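Local coordinates for protein 3-dehydroquinate dehydratase (PDB 4H3D) that catalyses the cis-dehydration of 3-dehydroquinate to 3-dehydroshikimate through an imine (Schiff-base) intermediate with the enzyme, the third step of the chorismate pathway, at residues B[146-149]-B[150-153]; B[162-165]-B[166-169]; B[178-181]-B[182-186]. One frame throughout, in Å; residues are numbered along the deposited sequence.

Contact 1: B[146-149]-B[150-153]. With SHL (5-hydroxy-6-methyl-4-oxo-4H-pyran-2-carboxylic acid), chain I; ACT (acetate ion), chain J.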
loop_
_atom_site.group_PDB
_atom_site.type_symbol
_atom_site.label_atom_id
_atom_site.label_comp_id
_atom_site.label_asym_id
_atom_site.label_seq_id
_atom_site.Cartn_x
_atom_site.Cartn_y
_atom_site.Cartn_z
ATOM N N ASN B 146 -8.270 -13.966 15.954
ATOM C CA ASN B 146 -7.050 -14.599 16.463
ATOM C C ASN B 146 -5.876 -13.661 16.214
ATOM O O ASN B 146 -5.805 -12.987 15.169
ATOM C CB ASN B 146 -6.827 -15.947 15.793
ATOM C CG ASN B 146 -5.572 -16.663 16.285
ATOM O OD1 ASN B 146 -4.678 -16.958 15.491
ATOM N ND2 ASN B 146 -5.491 -16.919 17.580
ATOM N N HIS B 147 -4.957 -13.614 17.170
ATOM C CA HIS B 147 -3.785 -12.748 17.086
ATOM C C HIS B 147 -2.489 -13.474 17.406
ATOM O O HIS B 147 -2.466 -14.409 18.218
ATOM C CB HIS B 147 -3.917 -11.625 18.097
ATOM C CG HIS B 147 -5.189 -10.861 17.974
ATOM N ND1 HIS B 147 -6.385 -11.333 18.465
ATOM C CD2 HIS B 147 -5.454 -9.650 17.431
ATOM C CE1 HIS B 147 -7.338 -10.454 18.211
ATOM N NE2 HIS B 147 -6.797 -9.422 17.587
ATOM N N ASP B 148 -1.420 -13.068 16.735
ATOM C CA ASP B 148 -0.111 -13.532 17.083
ATOM C C ASP B 148 0.736 -12.282 17.098
ATOM O O ASP B 148 0.914 -11.620 16.054
ATOM C CB ASP B 148 0.416 -14.578 16.115
ATOM C CG ASP B 148 1.683 -15.260 16.626
ATOM O OD1 ASP B 148 2.537 -14.589 17.268
ATOM O OD2 ASP B 148 1.821 -16.480 16.383
ATOM N N PHE B 149 1.219 -11.922 18.282
ATOM C CA PHE B 149 2.054 -10.722 18.433
ATOM C C PHE B 149 3.552 -10.943 18.274
ATOM O O PHE B 149 4.318 -9.993 18.360
ATOM C CB PHE B 149 1.776 -10.054 19.777
ATOM C CG PHE B 149 0.476 -9.395 19.820
ATOM C CD1 PHE B 149 -0.649 -10.097 20.193
ATOM C CD2 PHE B 149 0.353 -8.065 19.437
ATOM C CE1 PHE B 149 -1.890 -9.474 20.209
ATOM C CE2 PHE B 149 -0.879 -7.440 19.439
ATOM C CZ PHE B 149 -2.003 -8.143 19.822
ATOM N N ASN B 150 3.963 -12.176 18.015
ATOM C CA ASN B 150 5.399 -12.495 17.917
ATOM C C ASN B 150 5.871 -13.012 16.565
ATOM O O ASN B 150 7.052 -12.945 16.259
ATOM C CB ASN B 150 5.741 -13.540 18.967
ATOM C CG ASN B 150 5.398 -13.083 20.367
ATOM O OD1 ASN B 150 4.679 -13.767 21.089
ATOM N ND2 ASN B 150 5.877 -11.903 20.741
ATOM N N LYS B 151 4.969 -13.555 15.765
ATOM C CA LYS B 151 5.369 -14.102 14.474
ATOM C C LYS B 151 4.222 -14.123 13.474
ATOM O O LYS B 151 3.076 -13.843 13.823
ATOM C CB LYS B 151 5.887 -15.535 14.653
ATOM C CG LYS B 151 4.806 -16.566 14.977
ATOM C CD LYS B 151 5.385 -17.965 15.032
ATOM C CE LYS B 151 4.297 -19.025 15.036
ATOM N NZ LYS B 151 3.314 -18.831 16.090
ATOM N N THR B 152 4.563 -14.443 12.233
ATOM C CA THR B 152 3.593 -14.628 11.171
ATOM C C THR B 152 3.569 -16.127 10.850
ATOM O O THR B 152 4.530 -16.667 10.308
ATOM C CB THR B 152 3.951 -13.822 9.917
ATOM O OG1 THR B 152 3.954 -12.421 10.240
ATOM C CG2 THR B 152 2.920 -14.097 8.785
ATOM N N PRO B 153 2.482 -16.813 11.218
ATOM C CA PRO B 153 2.429 -18.233 10.913
ATOM C C PRO B 153 2.500 -18.446 9.389
ATOM O O PRO B 153 2.218 -17.514 8.611
ATOM C CB PRO B 153 1.081 -18.668 11.481
ATOM C CG PRO B 153 0.734 -17.625 12.496
ATOM C CD PRO B 153 1.284 -16.356 11.945
HETATM O OAD SHL I . -5.646 -2.109 14.003
HETATM C CAH SHL I . -4.966 -2.889 14.718
HETATM O OAA SHL I . -3.763 -2.639 14.985
HETATM C CAK SHL I . -5.602 -4.085 15.233
HETATM O OAG SHL I . -6.975 -4.324 14.891
HETATM C CAF SHL I . -7.666 -5.369 15.537
HETATM C CAL SHL I . -8.996 -5.504 15.311
HETATM C CAJ SHL I . -6.974 -6.114 16.426
HETATM O OAC SHL I . -7.596 -7.095 17.076
HETATM C CAI SHL I . -5.649 -5.891 16.669
HETATM C CAE SHL I . -4.969 -4.898 16.081
HETATM O OAB SHL I . -4.993 -6.668 17.517
HETATM C C ACT J . 1.640 -13.836 21.495
HETATM O O ACT J . 0.824 -13.421 20.620
HETATM O OXT ACT J . 2.436 -14.727 21.122
HETATM C CH3 ACT J . 1.681 -13.298 22.896
#

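Contact 2: B[162-165]-B[166-169]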
loop_
_atom_site.group_PDB
_atom_site.type_symbol
_atom_site.label_atom_id
_atom_site.label_comp_id
_atom_site.label_asym_id
_atom_site.label_seq_id
_atom_site.Cartn_x
_atom_site.Cartn_y
_atom_site.Cartn_z
ATOM N N LEU B 162 -8.374 -19.420 9.515
ATOM C CA LEU B 162 -9.509 -18.719 8.896
ATOM C C LEU B 162 -10.615 -19.721 8.515
ATOM O O LEU B 162 -11.806 -19.439 8.697
ATOM C CB LEU B 162 -9.048 -17.906 7.680
ATOM C CG LEU B 162 -8.115 -16.724 7.981
ATOM C CD1 LEU B 162 -7.502 -16.152 6.683
ATOM C CD2 LEU B 162 -8.853 -15.642 8.788
ATOM N N CYS B 163 -10.224 -20.890 7.988
ATOM C CA CYS B 163 -11.198 -21.948 7.678
ATOM C C CYS B 163 -11.901 -22.437 8.959
ATOM O O CYS B 163 -13.115 -22.672 8.960
ATOM C CB CYS B 163 -10.539 -23.125 6.963
ATOM S SG CYS B 163 -10.057 -22.759 5.289
ATOM N N ARG B 164 -11.153 -22.575 10.047
ATOM C CA ARG B 164 -11.756 -23.019 11.305
ATOM C C ARG B 164 -12.806 -21.991 11.794
ATOM O O ARG B 164 -13.897 -22.366 12.313
ATOM C CB ARG B 164 -10.687 -23.272 12.373
ATOM C CG ARG B 164 -11.226 -23.833 13.699
ATOM C CD ARG B 164 -12.007 -25.138 13.507
ATOM N NE ARG B 164 -12.675 -25.553 14.735
ATOM C CZ ARG B 164 -13.740 -26.350 14.787
ATOM N NH1 ARG B 164 -14.276 -26.657 15.961
ATOM N NH2 ARG B 164 -14.295 -26.824 13.671
ATOM N N MET B 165 -12.494 -20.709 11.603
ATOM C CA MET B 165 -13.406 -19.631 11.980
ATOM C C MET B 165 -14.696 -19.720 11.168
ATOM O O MET B 165 -15.782 -19.496 11.702
ATOM C CB MET B 165 -12.739 -18.284 11.799
ATOM C CG MET B 165 -11.607 -18.029 12.788
ATOM S SD MET B 165 -10.659 -16.641 12.225
ATOM C CE MET B 165 -9.501 -16.397 13.548
ATOM N N GLN B 166 -14.587 -20.058 9.886
ATOM C CA GLN B 166 -15.803 -20.280 9.081
ATOM C C GLN B 166 -16.598 -21.458 9.629
ATOM O O GLN B 166 -17.833 -21.383 9.765
ATOM C CB GLN B 166 -15.471 -20.540 7.612
ATOM C CG GLN B 166 -15.003 -19.332 6.863
ATOM C CD GLN B 166 -14.935 -19.574 5.355
ATOM O OE1 GLN B 166 -15.128 -18.659 4.567
ATOM N NE2 GLN B 166 -14.674 -20.821 4.958
ATOM N N GLU B 167 -15.901 -22.550 9.948
ATOM C CA GLU B 167 -16.559 -23.749 10.472
ATOM C C GLU B 167 -17.287 -23.468 11.786
ATOM O O GLU B 167 -18.325 -24.069 12.062
ATOM C CB GLU B 167 -15.552 -24.900 10.654
ATOM C CG GLU B 167 -14.961 -25.423 9.348
ATOM C CD GLU B 167 -13.785 -26.388 9.565
ATOM O OE1 GLU B 167 -13.487 -26.737 10.743
ATOM O OE2 GLU B 167 -13.151 -26.783 8.555
ATOM N N LEU B 168 -16.748 -22.552 12.582
ATOM C CA LEU B 168 -17.353 -22.177 13.857
ATOM C C LEU B 168 -18.509 -21.167 13.698
ATOM O O LEU B 168 -19.127 -20.763 14.667
ATOM C CB LEU B 168 -16.292 -21.646 14.813
ATOM C CG LEU B 168 -15.374 -22.718 15.403
ATOM C CD1 LEU B 168 -14.149 -22.087 16.091
ATOM C CD2 LEU B 168 -16.136 -23.639 16.370
ATOM N N GLY B 169 -18.803 -20.784 12.471
ATOM C CA GLY B 169 -19.912 -19.873 12.212
ATOM C C GLY B 169 -19.585 -18.395 12.243
ATOM O O GLY B 169 -20.498 -17.570 12.324
HETATM O O HOH W 1 -14.360 -23.493 6.099
#

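Contact 3: B[178-181]-B[182-186]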
loop_
_atom_site.group_PDB
_atom_site.type_symbol
_atom_site.label_atom_id
_atom_site.label_comp_id
_atom_site.label_asym_id
_atom_site.label_seq_id
_atom_site.Cartn_x
_atom_site.Cartn_y
_atom_site.Cartn_z
ATOM N N MET B 178 2.105 -10.677 13.431
ATOM C CA MET B 178 3.236 -9.770 13.558
ATOM C C MET B 178 4.364 -10.192 12.607
ATOM O O MET B 178 4.882 -11.308 12.716
ATOM C CB MET B 178 3.756 -9.778 15.001
ATOM C CG MET B 178 4.905 -8.779 15.277
ATOM S SD MET B 178 4.342 -7.052 15.108
ATOM C CE MET B 178 3.211 -6.889 16.487
ATOM N N PRO B 179 4.768 -9.299 11.682
ATOM C CA PRO B 179 5.874 -9.712 10.827
ATOM C C PRO B 179 7.209 -9.588 11.540
ATOM O O PRO B 179 7.391 -8.671 12.328
ATOM C CB PRO B 179 5.825 -8.700 9.675
ATOM C CG PRO B 179 5.309 -7.451 10.305
ATOM C CD PRO B 179 4.330 -7.913 11.391
ATOM N N GLN B 180 8.118 -10.516 11.258
ATOM C CA GLN B 180 9.476 -10.457 11.762
ATOM C C GLN B 180 10.377 -9.904 10.642
ATOM O O GLN B 180 11.519 -9.499 10.881
ATOM C CB GLN B 180 9.938 -11.838 12.192
ATOM C CG GLN B 180 9.132 -12.417 13.353
ATOM C CD GLN B 180 9.601 -13.792 13.778
ATOM O OE1 GLN B 180 10.487 -14.381 13.156
ATOM N NE2 GLN B 180 8.994 -14.320 14.839
ATOM N N ASN B 181 9.850 -9.893 9.422
ATOM C CA ASN B 181 10.580 -9.381 8.266
ATOM C C ASN B 181 9.610 -8.989 7.168
ATOM O O ASN B 181 8.393 -9.216 7.286
ATOM C CB ASN B 181 11.609 -10.402 7.780
ATOM C CG ASN B 181 10.991 -11.771 7.467
ATOM O OD1 ASN B 181 9.911 -11.872 6.879
ATOM N ND2 ASN B 181 11.701 -12.831 7.840
ATOM N N GLU B 182 10.137 -8.404 6.097
ATOM C CA GLU B 182 9.300 -7.919 5.021
ATOM C C GLU B 182 8.572 -9.060 4.335
ATOM O O GLU B 182 7.392 -8.937 3.981
ATOM C CB GLU B 182 10.135 -7.127 3.993
ATOM C CG GLU B 182 10.728 -5.827 4.532
ATOM C CD GLU B 182 11.989 -6.028 5.366
ATOM O OE1 GLU B 182 12.449 -7.191 5.547
ATOM O OE2 GLU B 182 12.529 -5.011 5.837
ATOM N N LYS B 183 9.261 -10.186 4.167
ATOM C CA LYS B 183 8.643 -11.332 3.513
ATOM C C LYS B 183 7.392 -11.796 4.260
ATOM O O LYS B 183 6.419 -12.243 3.618
ATOM C CB LYS B 183 9.637 -12.488 3.331
ATOM C CG LYS B 183 9.068 -13.631 2.480
ATOM C CD LYS B 183 10.151 -14.607 1.994
ATOM C CE LYS B 183 9.514 -15.757 1.202
ATOM N NZ LYS B 183 10.510 -16.662 0.543
ATOM N N ASP B 184 7.401 -11.664 5.596
ATOM C CA ASP B 184 6.234 -12.061 6.450
ATOM C C ASP B 184 4.978 -11.252 6.126
ATOM O O ASP B 184 3.849 -11.776 6.186
ATOM C CB ASP B 184 6.545 -11.899 7.941
ATOM C CG ASP B 184 7.368 -13.031 8.507
ATOM O OD1 ASP B 184 7.497 -14.084 7.840
ATOM O OD2 ASP B 184 7.868 -12.875 9.655
ATOM N N VAL B 185 5.170 -9.978 5.808
ATOM C CA VAL B 185 4.046 -9.111 5.394
ATOM C C VAL B 185 3.443 -9.688 4.116
ATOM O O VAL B 185 2.213 -9.806 3.988
ATOM C CB VAL B 185 4.485 -7.688 5.136
ATOM C CG1 VAL B 185 3.286 -6.840 4.686
ATOM C CG2 VAL B 185 5.139 -7.070 6.372
ATOM N N LEU B 186 4.310 -10.069 3.174
ATOM C CA LEU B 186 3.851 -10.643 1.916
ATOM C C LEU B 186 3.137 -11.991 2.137
ATOM O O LEU B 186 2.156 -12.299 1.458
ATOM C CB LEU B 186 5.017 -10.767 0.910
ATOM C CG LEU B 186 5.727 -9.442 0.539
ATOM C CD1 LEU B 186 6.842 -9.673 -0.461
ATOM C CD2 LEU B 186 4.734 -8.420 -0.018
HETATM O O HOH W 2 9.766 -15.342 8.832
#

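Contact 1: B[146-149]-B[150-153]
The carboxylate of Asp148 is the flat group that the chain bends around, and its two oxygens are approached in different ways. Asn150 N meets OD1 of Asp148 head-on, nearly along the C-O bond, at 2.9 Å. Lys151 N reaches the same OD1 at 3.0 Å but from above the carboxylate plane, 61° out of it. OD2 is taken by a salt bridge, Lys151 NZ lying 2.8 Å from Asp148 OD2, again close to the line of the C-O bond. Two backbone N-H groups and one ammonium therefore fix the rotation of the carboxylate. The lysine chain crosses the aspartate obliquely, its CG brushing OD2, and a bend at its last torsion (chi4 -54°) brings NZ back onto that oxygen. The ring of Phe149 has an acetate oxygen at its edge, near the ring plane. That oxygen, ACT O, is gripped by Phe149 N at 2.8 Å in an almost straight bond (173°); the acetate probably comes from the crystallisation liquor. The imidazole of His147 likewise works through its edge: NE2 makes a short hydrogen bond of 2.5 Å to OAC of the bound 5-hydroxy-6-methyl-4-oxo-4H-pyran-2-carboxylic acid, either atom being a possible donor, while the other ring nitrogen, ND1, is hydrogen-bonded to Glu90 OE1. Asp148 OD1 with Asn150 N forms an Asx turn. Here it turns the chain away from strand 141-148 of the TIM barrel, directly after the strand has delivered His147, the proton donor/acceptor, to the active site of this type I dehydroquinase.

Contact 2: B[162-165]-B[166-169]
Charge pairing dominates the outer side of this last helical turn: Arg164 NH2 donates to Glu167 OE1 at 3.0 Å in a salt bridge. The carboxylate oxygen lies at the edge of the guanidinium, in its plane, and offers the lone pair that faces away from its sister oxygen. The side chains cross at about a right angle, and the guanidinium and carboxylate planes are 75° apart. Asp125 gives Arg164 NH1 a second, long and weak ion pair. Van der Waals packing adds to the setting of the same group: the Leu168 CD2 methyl sits over one face of the guanidinium, offset toward its rim and 3.6 Å from Arg164 NH1; the bend in the arginine chain at its second torsion (chi2 57°) helps to lay the group along the leucine. On the inner side, Met165 and Leu162 pack against Pro173 of the following strand. Among the backbone bonds, Glu167 N to Cys163 O (3.0 Å) and Leu168 N to Arg164 O (2.9 Å) carry the regular helical pattern to its end. Cys163 O has a further partner in a water, 3.2 Å away, which donates to it and accepts from Gln166 NE2; the amide oxygen of Gln166 meanwhile accepts from Asp201 N. Gly169 leaves the helix with a positive phi of 89°, and its N to Gln166 O, at 2.9 Å, is one of the two bonds back into the last turn that, with this phi, make a Schellman motif, closing the helix of a beta-alpha-beta crossover in the TIM barrel, between strands 141-148 and 172-177.

Contact 3: B[178-181]-B[182-186]
Asn181 and Asp184 face each other across the first turn of helix 182-199, with Asn181 in the N-cap position. Their side chains cross at about a right angle, the amide and carboxylate planes inclined by 41°. The cap bond runs from Asp184 N to Asn181 OD1, 2.8 Å long and nearly in line with the side-chain C=O. It is reached because the asparagine CG is tucked between its own backbone N and carbonyl carbon (chi1 55°), which turns the amide oxygen over the helix start. Asp184 N also makes a weak bond to Asn181 O. The aspartate answers in the reverse direction, but one residue further back: Gln180 N donates to Asp184 OD2 at 2.9 Å, and OD2 accepts with the lone pair that points away from OD1. The cap bond satisfies a first-turn N-H with no carbonyl of a preceding helical turn to bond to; the bond from Gln180 N instead holds the incoming loop to the helix. Next to the polar pair, Pro179 CB meets Val185 CG2 at 3.7 Å, and both residues rest on Ser208 of the neighbouring strand. Glu182 and Lys183 turn to the second subunit, forming salt bridges with its Lys197 and Glu190 respectively, so the capped turn also belongs to the dimer contact. One water spans the cap: it donates to Asp184 OD1 at 2.8 Å and weakly accepts from Asn181 ND2.

The three contacts run through successive beta-alpha units and sample a strand end, a helix end and a helix start. Contact 1 lies at the surface beside the active site; contacts 2 and 3, on helices 155-167 and 182-199, are partly buried, the latter beside the second subunit. Contacts 1 and 3 adjoin, Asn150 O accepting from Gln180 NE2, so neighbouring loops are joined by a hydrogen bond. Contacts 1 and 2 meet through packing, Asn146 CB against Met165 CE. Contacts 2 and 3 stay about 12 Å apart at their nearest atoms. In 1 and 3 side-chain oxygens (aspartate, and in 3 also asparagine) take backbone N-H groups; in 2 these go to main-chain carbonyls, beside a salt bridge.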